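PDB 5V00: protein Ves from Pseudomonas fluorescens, which is a bicupin protein (HutD) involved in histidine utilization, whose precise molecular activity is unknown. Local coordinates for residues L129-G134 with R183-E188; D152-L157 with I178-R183. All blocks are in the same frame, centred on the assembly; numbering follows the deposited sequence.

Interaction 1. Residues L129-G134 with R183-E188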
loop_
_atom_site.group_PDB
_atom_site.type_symbol
_atom_site.label_atom_id
_atom_site.label_comp_id
_atom_site.label_asym_id
_atom_site.label_seq_id
_atom_site.Cartn_x
_atom_site.Cartn_y
_atom_site.Cartn_z
ATOM N N LEU B 129 -16.464 11.255 5.789
ATOM C CA LEU B 129 -16.788 10.063 5.041
ATOM C C LEU B 129 -18.165 10.211 4.411
ATOM O O LEU B 129 -19.079 10.672 5.078
ATOM C CB LEU B 129 -16.806 8.828 6.021
ATOM C CG LEU B 129 -17.194 7.477 5.415
ATOM C CD1 LEU B 129 -16.422 6.303 6.041
ATOM C CD2 LEU B 129 -18.648 7.221 5.418
ATOM N N GLN B 130 -18.325 9.809 3.149
ATOM C CA GLN B 130 -19.627 9.840 2.491
ATOM C C GLN B 130 -19.715 8.794 1.379
ATOM O O GLN B 130 -18.877 8.752 0.481
ATOM C CB GLN B 130 -19.807 11.226 1.918
ATOM C CG GLN B 130 -21.144 11.396 1.186
ATOM C CD GLN B 130 -21.362 12.790 0.655
ATOM O OE1 GLN B 130 -20.483 13.618 0.636
ATOM N NE2 GLN B 130 -22.580 13.015 0.130
ATOM N N TRP B 131 -20.733 7.959 1.414
ATOM C CA TRP B 131 -21.067 7.057 0.303
ATOM C C TRP B 131 -21.855 7.829 -0.751
ATOM O O TRP B 131 -22.789 8.617 -0.404
ATOM C CB TRP B 131 -21.867 5.876 0.815
ATOM C CG TRP B 131 -21.069 4.919 1.602
ATOM C CD1 TRP B 131 -20.900 4.879 2.940
ATOM C CD2 TRP B 131 -20.341 3.828 1.072
ATOM N NE1 TRP B 131 -20.098 3.836 3.295
ATOM C CE2 TRP B 131 -19.727 3.177 2.155
ATOM C CE3 TRP B 131 -20.069 3.399 -0.224
ATOM C CZ2 TRP B 131 -18.878 2.059 2.002
ATOM C CZ3 TRP B 131 -19.264 2.243 -0.388
ATOM C CH2 TRP B 131 -18.635 1.632 0.735
ATOM N N VAL B 132 -21.469 7.652 -2.020
ATOM C CA VAL B 132 -22.037 8.416 -3.143
ATOM C C VAL B 132 -22.324 7.519 -4.326
ATOM O O VAL B 132 -21.891 6.334 -4.358
ATOM C CB VAL B 132 -21.162 9.620 -3.566
ATOM C CG1 VAL B 132 -20.925 10.603 -2.445
ATOM C CG2 VAL B 132 -19.888 9.123 -4.201
ATOM N N ASP B 133 -23.063 8.054 -5.330
ATOM C CA ASP B 133 -23.293 7.305 -6.538
ATOM C C ASP B 133 -23.480 8.285 -7.644
ATOM O O ASP B 133 -23.608 9.496 -7.416
ATOM C CB ASP B 133 -24.484 6.390 -6.378
ATOM C CG ASP B 133 -24.581 5.273 -7.434
ATOM O OD1 ASP B 133 -23.711 5.057 -8.313
ATOM O OD2 ASP B 133 -25.614 4.558 -7.282
ATOM N N GLY B 134 -23.466 7.808 -8.863
ATOM C CA GLY B 134 -23.682 8.690 -10.005
ATOM C C GLY B 134 -22.478 9.586 -10.264
ATOM O O GLY B 134 -21.344 9.282 -9.905
ATOM N N ARG B 183 -20.492 4.087 -7.869
ATOM C CA ARG B 183 -20.829 3.862 -6.493
ATOM C C ARG B 183 -19.578 3.635 -5.655
ATOM O O ARG B 183 -18.815 2.643 -5.912
ATOM C CB ARG B 183 -21.755 2.688 -6.369
ATOM C CG ARG B 183 -22.347 2.483 -4.979
ATOM C CD ARG B 183 -23.687 3.110 -4.896
ATOM N NE ARG B 183 -24.513 2.907 -3.683
ATOM C CZ ARG B 183 -24.551 3.751 -2.592
ATOM N NH1 ARG B 183 -23.737 4.850 -2.388
ATOM N NH2 ARG B 183 -25.408 3.455 -1.608
ATOM N N CYS B 184 -19.331 4.486 -4.703
ATOM C CA CYS B 184 -18.088 4.449 -3.946
ATOM C C CYS B 184 -18.214 5.231 -2.646
ATOM O O CYS B 184 -19.205 5.948 -2.412
ATOM C CB CYS B 184 -16.964 5.040 -4.805
ATOM S SG CYS B 184 -17.156 6.809 -5.201
ATOM N N CYS B 185 -17.211 5.116 -1.793
ATOM C CA CYS B 185 -17.101 5.848 -0.558
ATOM C C CYS B 185 -15.968 6.862 -0.653
ATOM O O CYS B 185 -14.849 6.533 -1.121
ATOM C CB CYS B 185 -16.878 4.913 0.641
ATOM S SG CYS B 185 -16.964 5.744 2.251
ATOM N N LEU B 186 -16.265 8.088 -0.336
ATOM C CA LEU B 186 -15.323 9.215 -0.336
ATOM C C LEU B 186 -14.854 9.490 1.080
ATOM O O LEU B 186 -15.677 9.784 1.953
ATOM C CB LEU B 186 -15.962 10.508 -0.888
ATOM C CG LEU B 186 -16.541 10.418 -2.292
ATOM C CD1 LEU B 186 -17.174 11.735 -2.633
ATOM C CD2 LEU B 186 -15.558 9.933 -3.350
ATOM N N ILE B 187 -13.558 9.389 1.372
ATOM C CA ILE B 187 -13.016 9.707 2.678
ATOM C C ILE B 187 -11.953 10.789 2.564
ATOM O O ILE B 187 -11.112 10.744 1.641
ATOM C CB ILE B 187 -12.459 8.468 3.374
ATOM C CG1 ILE B 187 -13.603 7.455 3.608
ATOM C CG2 ILE B 187 -11.695 8.764 4.622
ATOM C CD1 ILE B 187 -13.161 6.118 4.084
ATOM N N GLU B 188 -11.940 11.728 3.473
ATOM C CA GLU B 188 -10.985 12.763 3.489
ATOM C C GLU B 188 -10.371 12.880 4.907
ATOM O O GLU B 188 -11.086 12.877 5.920
ATOM C CB GLU B 188 -11.571 14.090 3.119
ATOM C CG GLU B 188 -12.123 14.139 1.719
ATOM C CD GLU B 188 -12.736 15.524 1.333
ATOM O OE1 GLU B 188 -12.484 16.542 1.963
ATOM O OE2 GLU B 188 -13.437 15.529 0.403
HETATM O O HOH W 1 -25.248 6.832 -1.239
#
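An antiparallel strand pair of the cupin fold, strand 125-132 at the edge of its five-stranded sheet beside strand 184-191, brings the indole of Trp131 over Cys185. The segment axes run at 158°, and backbone bonds join two hydrogen-bonded pairs, Gln130 with Leu186 and Val132 with Cys184. Trp131 and Cys185 form the non-hydrogen-bonded pair between them. Cys185 CB sits 3.4 Å from the centroid of the Trp131 six-membered ring, 2° off its normal, a CH-pi contact. Cys185 SG, swung anti to the backbone N (chi1 -172°), lies 3.8 Å from the centroid of the Trp131 five-membered ring, a sulfur-aromatic contact over the face. Cys185 SG also meets Leu129 CG at 3.6 Å. Trp131 NE1 is hydrogen-bonded to Thr71 OG1 outside the pair. On the other face of the sheet Val132 CG2 touches Cys184 SG at 3.7 Å. Val132 O accepts from Cys184 N at 3.2 Å and, on the opposite face of its carbonyl plane, from Arg183 NH1 at 3.1 Å, whose N-H is aimed at it from above that plane. A water weakly joins Arg183 NH1 to Trp131 O. Asp133 OD2 stays 4.1 Å from Arg183 NE, well out of the guanidinium plane, so any attraction is electrostatic.

Interaction 2. Residues D152-L157 with I178-R183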
loop_
_atom_site.group_PDB
_atom_site.type_symbol
_atom_site.label_atom_id
_atom_site.label_comp_id
_atom_site.label_asym_id
_atom_site.label_seq_id
_atom_site.Cartn_x
_atom_site.Cartn_y
_atom_site.Cartn_z
ATOM N N ASP B 152 -18.329 -2.204 -10.473
ATOM C CA ASP B 152 -17.371 -2.720 -11.449
ATOM C C ASP B 152 -16.434 -1.672 -12.023
ATOM O O ASP B 152 -15.305 -1.972 -12.431
ATOM C CB ASP B 152 -18.108 -3.379 -12.611
ATOM C CG ASP B 152 -18.721 -4.715 -12.240
ATOM O OD1 ASP B 152 -18.380 -5.337 -11.247
ATOM O OD2 ASP B 152 -19.572 -5.149 -13.010
ATOM N N GLU B 153 -16.909 -0.431 -12.131
ATOM C CA GLU B 153 -16.086 0.638 -12.647
ATOM C C GLU B 153 -16.440 1.996 -11.983
ATOM O O GLU B 153 -17.503 2.562 -12.218
ATOM C CB GLU B 153 -16.236 0.777 -14.151
ATOM C CG GLU B 153 -15.271 1.744 -14.751
ATOM C CD GLU B 153 -15.311 1.811 -16.270
ATOM O OE1 GLU B 153 -16.000 2.686 -16.784
ATOM O OE2 GLU B 153 -14.657 0.988 -16.897
ATOM N N VAL B 154 -15.568 2.475 -11.124
ATOM C CA VAL B 154 -15.656 3.858 -10.630
ATOM C C VAL B 154 -14.506 4.631 -11.310
ATOM O O VAL B 154 -13.304 4.209 -11.312
ATOM C CB VAL B 154 -15.478 3.863 -9.126
ATOM C CG1 VAL B 154 -15.270 5.281 -8.634
ATOM C CG2 VAL B 154 -16.696 3.187 -8.483
ATOM N N LYS B 155 -14.860 5.713 -11.977
ATOM C CA LYS B 155 -13.899 6.583 -12.655
ATOM C C LYS B 155 -13.535 7.770 -11.822
ATOM O O LYS B 155 -14.426 8.477 -11.355
ATOM C CB LYS B 155 -14.505 7.089 -13.977
ATOM C CG LYS B 155 -14.852 5.975 -14.980
ATOM C CD LYS B 155 -15.546 6.542 -16.222
ATOM C CE LYS B 155 -14.621 6.805 -17.342
ATOM N NZ LYS B 155 -15.181 7.852 -18.274
ATOM N N VAL B 156 -12.247 8.002 -11.639
ATOM C CA VAL B 156 -11.769 9.075 -10.805
ATOM C C VAL B 156 -10.321 9.357 -11.148
ATOM O O VAL B 156 -9.474 8.440 -11.190
ATOM C CB VAL B 156 -11.947 8.811 -9.298
ATOM C CG1 VAL B 156 -11.391 7.434 -8.903
ATOM C CG2 VAL B 156 -11.382 9.948 -8.464
ATOM N N LEU B 157 -10.049 10.622 -11.455
ATOM C CA LEU B 157 -8.694 11.107 -11.723
ATOM C C LEU B 157 -7.967 10.315 -12.783
ATOM O O LEU B 157 -6.787 10.061 -12.665
ATOM C CB LEU B 157 -7.911 11.207 -10.435
ATOM C CG LEU B 157 -8.326 12.318 -9.481
ATOM C CD1 LEU B 157 -7.857 12.169 -8.070
ATOM C CD2 LEU B 157 -7.973 13.701 -10.061
ATOM N N ILE B 178 -12.085 17.336 -7.824
ATOM C CA ILE B 178 -12.142 15.897 -8.082
ATOM C C ILE B 178 -13.545 15.540 -8.561
ATOM O O ILE B 178 -14.536 15.778 -7.908
ATOM C CB ILE B 178 -11.748 15.036 -6.839
ATOM C CG1 ILE B 178 -10.318 15.367 -6.428
ATOM C CG2 ILE B 178 -11.944 13.563 -7.186
ATOM C CD1 ILE B 178 -9.905 14.710 -5.132
ATOM N N SER B 179 -13.607 14.912 -9.744
ATOM C CA SER B 179 -14.837 14.338 -10.228
ATOM C C SER B 179 -14.794 12.839 -10.065
ATOM O O SER B 179 -13.744 12.207 -10.317
ATOM C CB SER B 179 -15.011 14.670 -11.717
ATOM O OG SER B 179 -15.198 16.106 -11.953
ATOM N N VAL B 180 -15.922 12.236 -9.695
ATOM C CA VAL B 180 -16.003 10.813 -9.541
ATOM C C VAL B 180 -17.284 10.306 -10.181
ATOM O O VAL B 180 -18.311 10.959 -10.071
ATOM C CB VAL B 180 -16.042 10.403 -8.055
ATOM C CG1 VAL B 180 -16.033 8.922 -7.906
ATOM C CG2 VAL B 180 -14.891 10.992 -7.309
ATOM N N THR B 181 -17.232 9.165 -10.867
ATOM C CA THR B 181 -18.450 8.535 -11.404
ATOM C C THR B 181 -18.540 7.129 -10.935
ATOM O O THR B 181 -17.553 6.343 -11.087
ATOM C CB THR B 181 -18.450 8.575 -12.978
ATOM O OG1 THR B 181 -18.427 9.957 -13.409
ATOM C CG2 THR B 181 -19.684 7.877 -13.494
ATOM N N GLY B 182 -19.645 6.802 -10.286
ATOM C CA GLY B 182 -19.978 5.450 -9.793
ATOM C C GLY B 182 -20.124 5.272 -8.303
ATOM O O GLY B 182 -19.894 6.209 -7.536
ATOM N N ARG B 183 -20.492 4.087 -7.869
ATOM C CA ARG B 183 -20.829 3.862 -6.493
ATOM C C ARG B 183 -19.578 3.635 -5.655
ATOM O O ARG B 183 -18.815 2.643 -5.912
ATOM C CB ARG B 183 -21.755 2.688 -6.369
ATOM C CG ARG B 183 -22.347 2.483 -4.979
ATOM C CD ARG B 183 -23.687 3.110 -4.896
ATOM N NE ARG B 183 -24.513 2.907 -3.683
ATOM C CZ ARG B 183 -24.551 3.751 -2.592
ATOM N NH1 ARG B 183 -23.737 4.850 -2.388
ATOM N NH2 ARG B 183 -25.408 3.455 -1.608
HETATM O O HOH W 2 -18.477 4.692 -13.499
HETATM O O HOH W 3 -11.547 13.061 -11.639
#
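Val154 and Val180 each turn CG1 anti to the backbone N (chi1 168° and -176°), which brings the two methyls to 3.8 Å, CG1 to CG1, on the buried face of an antiparallel pair. The other branch of each valine is used as well. Val180 CG2 lies 3.8 Å from Val156 CG2, where the two side chains stand alongside each other and point the same way, and Val156 CG2 also reaches Ile178 CG2 at 3.9 Å. From Val154 through Val180 and Val156 to Ile178, methyl thus meets methyl along this face. Val154 CG2 instead reaches the Gly182-Arg183 link and comes to 3.4 Å from Arg183 O.

The backbone evidence for pairing is centred on Lys155 and Thr181, a hydrogen-bonded pair: Lys155 N donates to Thr181 O at 2.9 Å, and Thr181 N donates to Lys155 O at the same distance. Both donors lie in the plane of the carbonyl they approach. Water extends the pairing on both sides of it. One molecule donates to Glu153 O and, weakly, to Thr181 O, which thus accepts from it as well as from Lys155 N; another accepts from Leu157 N at 2.9 Å and donates to Ser179 O at 2.7 Å, bridging the strands where direct bonding has stopped.

The segment axes lie 4.8 Å apart at 167°, within a four-stranded antiparallel sheet of the bicupin fold. Strand 159-161 flanks strand 154-156, with Val154 backbone-bonded to Leu161, and strand 135-140 flanks strand 176-181, with Val180 backbone-bonded to Gln136. The valine face packs inward: Val156 meets Leu167 of strand 166-170, Val154 meets Ser149 and Ile178 meets Val145, both of strand 144-149, so the contact is covered by two strands of the five-stranded sheet.

Interactions 1 and 2 lie on the same side of the chain's centre, with their own centres about 10 Å apart, and share Arg183. Strand 176-181 passes through Gly182 and Arg183 into strand 184-191, so one continuous chain leaves the four-stranded sheet of interaction 2 and enters the five-stranded sheet of interaction 1. A probable hydrogen bond from Gly182 N to Gly134 O, 3.0 Å long, ties the two at this passage. Packing joins them further in: Cys184 CB is 4.1 Å from Val154 CG2, and Leu186 CD2 is 4.2 Å from Val180 CG2. These contacts place side chains of both sheets against one another between the layers.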